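Local coordinates for hypothetical protein, IPT/TIG domain protein (Bacteroides ovatus, PDB 4HW6) that is of unknown function but probably binds carbohydrate as an auxiliary nutrient-binding protein, with an IPT/TIG domain and a six-bladed beta-propeller, at residues 234-239 with 278-283; 252-257 with 264-269; 296-301 with 317-322. All blocks are in the same frame, centred on the assembly; numbering follows the deposited sequence.

Contact 1 (234-239 with 278-283)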
loop_
_atom_site.group_PDB
_atom_site.type_symbol
_atom_site.label_atom_id
_atom_site.label_comp_id
_atom_site.label_asym_id
_atom_site.label_seq_id
_atom_site.Cartn_x
_atom_site.Cartn_y
_atom_site.Cartn_z
ATOM N N ALA A 234 -3.770 -6.435 -17.257
ATOM C CA ALA A 234 -3.870 -5.017 -16.951
ATOM C C ALA A 234 -5.100 -4.451 -17.647
ATOM O O ALA A 234 -5.167 -4.401 -18.877
ATOM C CB ALA A 234 -2.618 -4.296 -17.405
ATOM N N VAL A 235 -6.063 -4.012 -16.846
ATOM C CA VAL A 235 -7.337 -3.529 -17.351
ATOM C C VAL A 235 -7.259 -2.031 -17.582
ATOM O O VAL A 235 -7.078 -1.267 -16.638
ATOM C CB VAL A 235 -8.493 -3.820 -16.386
ATOM C CG1 VAL A 235 -9.804 -3.252 -16.932
ATOM C CG2 VAL A 235 -8.633 -5.317 -16.165
ATOM N N HIS A 236 -7.447 -1.604 -18.824
ATOM C CA HIS A 236 -7.374 -0.175 -19.153
ATOM C C HIS A 236 -8.560 0.564 -18.548
ATOM O O HIS A 236 -9.713 0.153 -18.734
ATOM C CB HIS A 236 -7.379 0.064 -20.646
ATOM C CG HIS A 236 -7.066 1.486 -21.019
ATOM N ND1 HIS A 236 -8.028 2.467 -21.110
ATOM C CD2 HIS A 236 -5.888 2.084 -21.316
ATOM C CE1 HIS A 236 -7.453 3.604 -21.449
ATOM N NE2 HIS A 236 -6.150 3.410 -21.543
ATOM N N PRO A 237 -8.295 1.696 -17.853
ATOM C CA PRO A 237 -9.353 2.356 -17.077
ATOM C C PRO A 237 -10.468 3.067 -17.840
ATOM O O PRO A 237 -11.489 3.394 -17.220
ATOM C CB PRO A 237 -8.583 3.393 -16.238
ATOM C CG PRO A 237 -7.308 3.616 -16.966
ATOM C CD PRO A 237 -6.969 2.305 -17.608
ATOM N N GLN A 238 -10.296 3.338 -19.135
ATOM C CA GLN A 238 -11.381 3.863 -19.955
ATOM C C GLN A 238 -11.906 2.907 -21.015
ATOM O O GLN A 238 -13.094 2.923 -21.282
ATOM C CB GLN A 238 -11.001 5.188 -20.641
ATOM C CG GLN A 238 -10.822 6.338 -19.663
ATOM C CD GLN A 238 -9.420 6.391 -19.108
ATOM O OE1 GLN A 238 -8.459 6.216 -19.860
ATOM N NE2 GLN A 238 -9.288 6.594 -17.799
ATOM N N ASN A 239 -11.036 2.107 -21.639
ATOM C CA ASN A 239 -11.485 1.210 -22.731
ATOM C C ASN A 239 -11.843 -0.188 -22.219
ATOM O O ASN A 239 -12.540 -0.940 -22.900
ATOM C CB ASN A 239 -10.526 1.201 -23.946
ATOM C CG ASN A 239 -9.256 0.379 -23.748
ATOM O OD1 ASN A 239 -9.193 -0.621 -23.004
ATOM N ND2 ASN A 239 -8.202 0.809 -24.442
ATOM N N ILE A 278 2.132 -5.557 -16.107
ATOM C CA ILE A 278 1.701 -4.301 -16.718
ATOM C C ILE A 278 0.764 -3.582 -15.762
ATOM O O ILE A 278 -0.116 -4.202 -15.179
ATOM C CB ILE A 278 1.025 -4.567 -18.070
ATOM C CG1 ILE A 278 2.027 -5.196 -19.057
ATOM C CG2 ILE A 278 0.501 -3.249 -18.688
ATOM C CD1 ILE A 278 1.401 -5.717 -20.338
ATOM N N VAL A 279 0.988 -2.284 -15.571
ATOM C CA VAL A 279 0.136 -1.469 -14.716
ATOM C C VAL A 279 -0.207 -0.159 -15.436
ATOM O O VAL A 279 0.692 0.628 -15.772
ATOM C CB VAL A 279 0.802 -1.115 -13.349
ATOM C CG1 VAL A 279 -0.228 -0.470 -12.444
ATOM C CG2 VAL A 279 1.454 -2.334 -12.672
ATOM N N TRP A 280 -1.497 0.077 -15.661
ATOM C CA TRP A 280 -1.969 1.317 -16.267
ATOM C C TRP A 280 -1.812 2.496 -15.298
ATOM O O TRP A 280 -2.152 2.408 -14.111
ATOM C CB TRP A 280 -3.430 1.200 -16.745
ATOM C CG TRP A 280 -3.549 0.408 -17.991
ATOM C CD1 TRP A 280 -3.929 -0.898 -18.099
ATOM C CD2 TRP A 280 -3.146 0.825 -19.283
ATOM N NE1 TRP A 280 -3.867 -1.304 -19.416
ATOM C CE2 TRP A 280 -3.349 -0.271 -20.159
ATOM C CE3 TRP A 280 -2.637 2.023 -19.798
ATOM C CZ2 TRP A 280 -3.069 -0.189 -21.520
ATOM C CZ3 TRP A 280 -2.330 2.084 -21.144
ATOM C CH2 TRP A 280 -2.560 0.986 -21.989
ATOM N N HIS A 281 -1.314 3.618 -15.814
ATOM C CA HIS A 281 -1.411 4.863 -15.082
ATOM C C HIS A 281 -2.885 5.164 -14.859
ATOM O O HIS A 281 -3.706 4.838 -15.702
ATOM C CB HIS A 281 -0.773 6.009 -15.857
ATOM C CG HIS A 281 -0.601 7.266 -15.058
ATOM N ND1 HIS A 281 -1.530 8.289 -15.050
ATOM C CD2 HIS A 281 0.408 7.666 -14.247
ATOM C CE1 HIS A 281 -1.091 9.261 -14.265
ATOM N NE2 HIS A 281 0.079 8.901 -13.760
ATOM N N PRO A 282 -3.230 5.794 -13.713
ATOM C CA PRO A 282 -4.647 6.014 -13.461
ATOM C C PRO A 282 -5.364 6.822 -14.542
ATOM O O PRO A 282 -6.556 6.631 -14.759
ATOM C CB PRO A 282 -4.645 6.742 -12.115
ATOM C CG PRO A 282 -3.453 6.180 -11.420
ATOM C CD PRO A 282 -2.417 6.012 -12.506
ATOM N N THR A 283 -4.657 7.707 -15.234
ATOM C CA THR A 283 -5.257 8.453 -16.354
ATOM C C THR A 283 -5.600 7.589 -17.574
ATOM O O THR A 283 -6.423 7.981 -18.411
ATOM C CB THR A 283 -4.308 9.552 -16.876
ATOM O OG1 THR A 283 -3.100 8.952 -17.356
ATOM C CG2 THR A 283 -3.984 10.563 -15.787
#

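Contact 2 (252-257 with 264-269)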
loop_
_atom_site.group_PDB
_atom_site.type_symbol
_atom_site.label_atom_id
_atom_site.label_comp_id
_atom_site.label_asym_id
_atom_site.label_seq_id
_atom_site.Cartn_x
_atom_site.Cartn_y
_atom_site.Cartn_z
ATOM N N ILE A 252 2.424 -7.316 -26.628
ATOM C CA ILE A 252 1.296 -7.177 -25.747
ATOM C C ILE A 252 0.045 -7.517 -26.565
ATOM O O ILE A 252 -0.146 -7.028 -27.675
ATOM C CB ILE A 252 1.179 -5.753 -25.193
ATOM C CG1 ILE A 252 2.439 -5.411 -24.402
ATOM C CG2 ILE A 252 -0.087 -5.590 -24.334
ATOM C CD1 ILE A 252 2.530 -3.937 -24.034
ATOM N N SER A 253 -0.806 -8.340 -25.958
ATOM C CA SER A 253 -2.069 -8.745 -26.519
ATOM C C SER A 253 -3.192 -8.127 -25.698
ATOM O O SER A 253 -2.959 -7.642 -24.570
ATOM C CB SER A 253 -2.198 -10.283 -26.481
ATOM O OG SER A 253 -1.123 -10.937 -27.181
ATOM N N SER A 254 -4.417 -8.203 -26.202
ATOM C CA SER A 254 -5.575 -7.834 -25.391
ATOM C C SER A 254 -6.805 -8.663 -25.680
ATOM O O SER A 254 -6.972 -9.220 -26.777
ATOM C CB SER A 254 -5.966 -6.362 -25.591
ATOM O OG SER A 254 -6.502 -6.147 -26.881
ATOM N N TYR A 255 -7.682 -8.677 -24.678
ATOM C CA TYR A 255 -9.015 -9.216 -24.764
ATOM C C TYR A 255 -10.002 -8.168 -24.259
ATOM O O TYR A 255 -9.825 -7.593 -23.172
ATOM C CB TYR A 255 -9.132 -10.521 -23.939
ATOM C CG TYR A 255 -10.556 -11.028 -23.869
ATOM C CD1 TYR A 255 -11.096 -11.783 -24.892
ATOM C CD2 TYR A 255 -11.367 -10.720 -22.798
ATOM C CE1 TYR A 255 -12.407 -12.231 -24.843
ATOM C CE2 TYR A 255 -12.666 -11.177 -22.723
ATOM C CZ TYR A 255 -13.192 -11.936 -23.744
ATOM O OH TYR A 255 -14.509 -12.373 -23.673
ATOM N N ASP A 256 -11.030 -7.904 -25.062
ATOM C CA ASP A 256 -12.067 -6.931 -24.708
ATOM C C ASP A 256 -13.280 -7.624 -24.115
ATOM O O ASP A 256 -14.050 -8.251 -24.851
ATOM C CB ASP A 256 -12.481 -6.150 -25.947
ATOM C CG ASP A 256 -13.446 -5.022 -25.632
ATOM O OD1 ASP A 256 -14.001 -4.973 -24.525
ATOM O OD2 ASP A 256 -13.621 -4.170 -26.501
ATOM N N PRO A 257 -13.506 -7.468 -22.805
ATOM C CA PRO A 257 -14.600 -8.244 -22.196
ATOM C C PRO A 257 -15.985 -7.820 -22.638
ATOM O O PRO A 257 -16.915 -8.625 -22.530
ATOM C CB PRO A 257 -14.443 -8.002 -20.687
ATOM C CG PRO A 257 -13.396 -6.966 -20.516
ATOM C CD PRO A 257 -12.748 -6.672 -21.822
ATOM N N GLU A 264 -4.237 -9.953 -30.995
ATOM C CA GLU A 264 -3.037 -10.689 -30.638
ATOM C C GLU A 264 -1.835 -9.765 -30.463
ATOM O O GLU A 264 -1.056 -9.938 -29.539
ATOM C CB GLU A 264 -2.729 -11.769 -31.682
ATOM C CG GLU A 264 -1.583 -12.650 -31.247
ATOM C CD GLU A 264 -1.382 -13.892 -32.091
ATOM O OE1 GLU A 264 -2.047 -14.027 -33.142
ATOM O OE2 GLU A 264 -0.512 -14.719 -31.704
ATOM N N GLU A 265 -1.658 -8.813 -31.377
ATOM C CA GLU A 265 -0.505 -7.937 -31.344
ATOM C C GLU A 265 -0.943 -6.478 -31.220
ATOM O O GLU A 265 -1.051 -5.768 -32.230
ATOM C CB GLU A 265 0.312 -8.155 -32.618
ATOM C CG GLU A 265 1.700 -7.536 -32.568
ATOM C CD GLU A 265 2.458 -7.756 -33.860
ATOM O OE1 GLU A 265 2.679 -8.925 -34.232
ATOM O OE2 GLU A 265 2.837 -6.762 -34.499
ATOM N N GLU A 266 -1.212 -6.025 -29.993
ATOM C CA GLU A 266 -1.431 -4.583 -29.749
ATOM C C GLU A 266 -0.148 -3.843 -30.114
ATOM O O GLU A 266 -0.199 -2.813 -30.774
ATOM C CB GLU A 266 -1.824 -4.293 -28.300
ATOM C CG GLU A 266 -3.232 -4.765 -27.922
ATOM C CD GLU A 266 -4.323 -3.802 -28.344
ATOM O OE1 GLU A 266 -4.004 -2.738 -28.930
ATOM O OE2 GLU A 266 -5.523 -4.097 -28.083
ATOM N N VAL A 267 0.996 -4.377 -29.684
ATOM C CA VAL A 267 2.304 -3.847 -30.082
ATOM C C VAL A 267 3.365 -4.902 -29.871
ATOM O O VAL A 267 3.225 -5.744 -28.989
ATOM C CB VAL A 267 2.641 -2.551 -29.280
ATOM C CG1 VAL A 267 2.986 -2.855 -27.832
ATOM C CG2 VAL A 267 3.742 -1.743 -29.973
HETATM N N MSE A 268 4.426 -4.869 -30.673
HETATM C CA MSE A 268 5.575 -5.754 -30.447
HETATM C C MSE A 268 6.344 -5.291 -29.218
HETATM O O MSE A 268 6.399 -4.096 -28.907
HETATM C CB MSE A 268 6.536 -5.754 -31.641
HETATM C CG MSE A 268 5.964 -6.345 -32.911
HETATM SE SE MSE A 268 5.410 -8.193 -32.704
HETATM C CE MSE A 268 7.017 -9.091 -32.042
HETATM N N MSE A 269 6.961 -6.247 -28.536
HETATM C CA MSE A 269 7.901 -5.973 -27.460
HETATM C C MSE A 269 9.272 -6.481 -27.875
HETATM O O MSE A 269 9.415 -7.294 -28.792
HETATM C CB MSE A 269 7.454 -6.636 -26.148
HETATM C CG MSE A 269 6.346 -5.887 -25.434
HETATM SE SE MSE A 269 5.801 -6.788 -23.781
HETATM C CE MSE A 269 7.522 -6.637 -22.866
#

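Contact 3 (296-301 with 317-322). With EDO (1,2-ethanediol), chain G.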
loop_
_atom_site.group_PDB
_atom_site.type_symbol
_atom_site.label_atom_id
_atom_site.label_comp_id
_atom_site.label_asym_id
_atom_site.label_seq_id
_atom_site.Cartn_x
_atom_site.Cartn_y
_atom_site.Cartn_z
ATOM N N CYS A 296 14.169 -4.156 -15.234
ATOM C CA CYS A 296 13.936 -2.831 -15.805
ATOM C C CYS A 296 12.452 -2.596 -15.951
ATOM O O CYS A 296 11.639 -3.529 -15.824
ATOM C CB CYS A 296 14.705 -2.651 -17.102
ATOM S SG CYS A 296 14.328 -3.883 -18.336
ATOM N N ILE A 297 12.095 -1.324 -16.106
ATOM C CA ILE A 297 10.721 -0.915 -16.293
ATOM C C ILE A 297 10.645 -0.089 -17.585
ATOM O O ILE A 297 11.449 0.826 -17.802
ATOM C CB ILE A 297 10.192 -0.079 -15.097
ATOM C CG1 ILE A 297 10.233 -0.884 -13.793
ATOM C CG2 ILE A 297 8.767 0.424 -15.399
ATOM C CD1 ILE A 297 9.883 -0.080 -12.538
ATOM N N TYR A 298 9.691 -0.431 -18.437
ATOM C CA TYR A 298 9.426 0.307 -19.659
ATOM C C TYR A 298 8.082 1.002 -19.537
ATOM O O TYR A 298 7.246 0.655 -18.676
ATOM C CB TYR A 298 9.332 -0.652 -20.853
ATOM C CG TYR A 298 10.608 -1.192 -21.451
ATOM C CD1 TYR A 298 11.568 -1.824 -20.677
ATOM C CD2 TYR A 298 10.811 -1.149 -22.832
ATOM C CE1 TYR A 298 12.713 -2.380 -21.253
ATOM C CE2 TYR A 298 11.957 -1.686 -23.404
ATOM C CZ TYR A 298 12.909 -2.305 -22.601
ATOM O OH TYR A 298 14.040 -2.867 -23.194
ATOM N N ARG A 299 7.866 1.969 -20.429
ATOM C CA ARG A 299 6.564 2.621 -20.568
ATOM C C ARG A 299 6.002 2.387 -21.972
ATOM O O ARG A 299 6.730 2.471 -22.972
ATOM C CB ARG A 299 6.693 4.125 -20.283
ATOM C CG ARG A 299 5.495 4.969 -20.723
ATOM C CD ARG A 299 5.452 6.310 -20.025
ATOM N NE ARG A 299 4.726 7.317 -20.782
ATOM C CZ ARG A 299 4.575 8.581 -20.388
ATOM N NH1 ARG A 299 5.097 8.978 -19.243
ATOM N NH2 ARG A 299 3.914 9.454 -21.139
ATOM N N VAL A 300 4.696 2.144 -22.046
ATOM C CA VAL A 300 3.980 2.023 -23.321
ATOM C C VAL A 300 2.848 3.058 -23.343
ATOM O O VAL A 300 1.980 3.085 -22.467
ATOM C CB VAL A 300 3.493 0.588 -23.582
ATOM C CG1 VAL A 300 2.612 0.068 -22.441
ATOM C CG2 VAL A 300 2.796 0.535 -24.940
ATOM N N ASP A 301 2.902 3.964 -24.301
ATOM C CA ASP A 301 1.911 5.015 -24.428
ATOM C C ASP A 301 0.654 4.521 -25.135
ATOM O O ASP A 301 0.723 3.648 -26.006
ATOM C CB ASP A 301 2.492 6.203 -25.206
ATOM C CG ASP A 301 3.570 6.970 -24.420
ATOM O OD1 ASP A 301 3.436 7.135 -23.206
ATOM O OD2 ASP A 301 4.545 7.428 -25.035
ATOM N N GLY A 317 16.406 1.295 -14.954
ATOM C CA GLY A 317 17.135 0.047 -14.921
ATOM C C GLY A 317 17.926 -0.166 -16.187
ATOM O O GLY A 317 17.900 0.651 -17.112
ATOM N N GLN A 318 18.634 -1.293 -16.215
ATOM C CA GLN A 318 19.304 -1.769 -17.412
ATOM C C GLN A 318 18.928 -3.225 -17.607
ATOM O O GLN A 318 19.105 -4.059 -16.720
ATOM C CB GLN A 318 20.816 -1.619 -17.315
ATOM C CG GLN A 318 21.496 -2.040 -18.591
ATOM C CD GLN A 318 22.967 -1.722 -18.593
ATOM O OE1 GLN A 318 23.363 -0.564 -18.794
ATOM N NE2 GLN A 318 23.779 -2.727 -18.345
ATOM N N HIS A 319 18.375 -3.497 -18.780
ATOM C CA HIS A 319 17.928 -4.825 -19.164
ATOM C C HIS A 319 19.037 -5.852 -18.930
ATOM O O HIS A 319 20.153 -5.692 -19.434
ATOM C CB HIS A 319 17.549 -4.766 -20.637
ATOM C CG HIS A 319 16.778 -5.946 -21.147
ATOM N ND1 HIS A 319 17.291 -7.223 -21.192
ATOM C CD2 HIS A 319 15.566 -5.998 -21.755
ATOM C CE1 HIS A 319 16.417 -8.020 -21.791
ATOM N NE2 HIS A 319 15.359 -7.301 -22.144
ATOM N N SER A 320 18.714 -6.874 -18.148
ATOM C CA SER A 320 19.613 -8.004 -17.835
ATOM C C SER A 320 20.819 -7.640 -16.931
ATOM O O SER A 320 21.800 -8.382 -16.876
ATOM C CB SER A 320 20.074 -8.712 -19.126
ATOM O OG SER A 320 18.948 -9.078 -19.935
ATOM N N SER A 321 20.730 -6.512 -16.218
ATOM C CA SER A 321 21.791 -6.078 -15.310
ATOM C C SER A 321 21.195 -5.851 -13.925
ATOM O O SER A 321 20.830 -4.738 -13.570
ATOM C CB SER A 321 22.472 -4.800 -15.821
ATOM O OG SER A 321 23.602 -4.483 -15.020
ATOM N N PRO A 322 21.052 -6.925 -13.141
ATOM C CA PRO A 322 20.479 -6.767 -11.800
ATOM C C PRO A 322 21.408 -6.021 -10.850
ATOM O O PRO A 322 22.638 -6.155 -10.914
ATOM C CB PRO A 322 20.272 -8.216 -11.335
ATOM C CG PRO A 322 21.347 -8.980 -12.057
ATOM C CD PRO A 322 21.418 -8.332 -13.415
HETATM C C1 EDO G . 24.581 -8.793 -7.452
HETATM O O1 EDO G . 25.236 -9.961 -7.990
HETATM C C2 EDO G . 23.608 -8.223 -8.481
HETATM O O2 EDO G . 24.339 -7.690 -9.598
#

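Contact 1 (234-239 with 278-283)
H236 and W280 form the aromatic centre of this contact. The pair is edge-to-face: H236 turns its edge to the face of the W280 six-membered ring, with centroids 4.5 Å apart and planes at 77°. H236 CD2 leads and lies 3.6 Å from W280 CZ3. A CH-pi contact adds to this, with H236 CA sitting over the five-membered ring of W280. The chi1 torsion of H236 (-170°) sends its ring out over the indole, and chi2 (-87°) turns the CD2 edge to the face.

A234 CB touches I278 CG2 at 3.5 Å and also the indole, at W280 CD1 (3.7 Å). P237 CD packs on W280 CB at 3.8 Å.

Polar bonds across the contact are few and weak. W280 NE1 reaches A234 O at 3.4 Å, at the indole edge. Q238 NE2 makes a weak, bent bond to T283 O. That oxygen lies near both ends of the amide: Q238 OE1 is 3.1 Å from T283 O, not bonded to it, and satisfied by R304. Within 234-239 the ring of H236 is held more firmly. Its ND1 accepts from both Q238 N and N239 N, and NE2 bonds to G284 O.

The contact joins the first strands of two successive propeller blades, 234-235 and 276-280, and the turns after them. Y302 and L309 also touch W280, and A287 of strand 286-291 lies against I278 and W280.

Contact 2 (252-257 with 264-269)
A classic beta bulge marks this contact in an outer part of a propeller blade. E266 and V267 both face I252, so strand 265-268 carries one more residue here than strand 251-255. The backbones are antiparallel. I252 N donates to V267 O at 2.9 Å, and I252 O accepts from E266 N at 2.7 Å. One residue thus bonds to both residues of the bulge.

Two serines hold the chain around the bulge. S253 OG donates to E264 O at 2.6 Å, coming in somewhat tilted from the carbonyl plane. This ties down the backbone just ahead of the bulge. S254 OG donates to E266 OE2, also at 2.6 Å, and takes the anti lone pair, the one away from the other carboxylate oxygen. The glutamate can meet it because its chain bends at chi2 (-82°), which folds the carboxylate back toward 252-257. E266 OE2 has a second partner, K241 NZ, in a salt bridge. The lysine and the serine hydroxyl together would be expected to favour the charged form of the carboxylate. E264 points its own carboxylate to R246.

The apolar side of the bulge is built on I252. Its CD1 runs alongside V267 and meets CG1 at 4.0 Å. Its CG1 rests against the selenium of M269, a selenomethionine, at 3.7 Å. M269 CG lies anti to the carbonyl carbon (chi1 -78°), and an extended chi2 (179°) carries SE to the isoleucine. I289 of the next sheet touches both I252 and M269, while L309 touches V267.

Two residues set against one, E266 and V267 against I252, define the classic bulge. Here it falls where the chain turns corners, at the outer side of an antiparallel propeller blade.

Contact 3 (296-301 with 317-322)
C296 and H319 meet through the cysteine sulfur. C296 SG sits between its backbone N and carbonyl carbon (chi1 57°), which turns it to the loop 317-322. There it lies 3.8 Å from H319 CA and 4.1 Å from H319 CB. Its approach to the imidazole is oblique, with the sulfur 4.9 Å from the ring centroid. The same sulfur lies in the plane of the Y298 ring, at its edge.

Y298 brings its far end to the loop. Its hydroxyl OH comes to 3.8 Å from H319 CD2, at the edge of the histidine and near its plane. This is a van der Waals contact. The polar partner of the hydroxyl is D270, and the Y298 ring stacks on Y291. H319 has its CG opposite the backbone N (chi1 -167°), a torsion that sends the ring out from the turn and puts its CD2 edge near Y298 OH. Both of its nitrogens have partners: NE2 bonds to T271, and ND1 bonds to S320 OG at 2.8 Å. These two bonds fix the rotation of the ring.

Strand 296-301 is the third strand of its propeller blade, and strand 313-315 pairs with it on the outside. The chain leaves that outer strand and passes C296 at G317, where the two CA atoms are 4.4 Å apart. At the backbone angles of G317 (phi 82°, psi extended) a beta carbon would jam against the carbonyl O of the residue before. It would also crowd C296 CA, and the position calls for glycine. A type II beta turn then runs from Q318 to S321, closed by S321 N to Q318 O at 3.0 Å.

Just after the turn, P322 O accepts a hydrogen bond from 1,2-ethanediol O2 at 2.6 Å. The diol is probably from the crystallisation liquor.

From the N terminus, the chain first enters contact 1 at 234-239. It then runs through the rest of that blade. Contact 2 closes a short loop there, 252-257 with 264-269, nested inside the larger loop that ends when 278-283 returns to 234-239. Contact 1 therefore ties one blade to the next, while contact 2 lies within the first of them. The two touch where I278 CD1 packs on I252 CG1. Contact 3 follows in series and closes 296-301 with 317-322 in the second blade. It shares the sheet of strand 276-280 with contact 1. Contact 3 touches neither of the others.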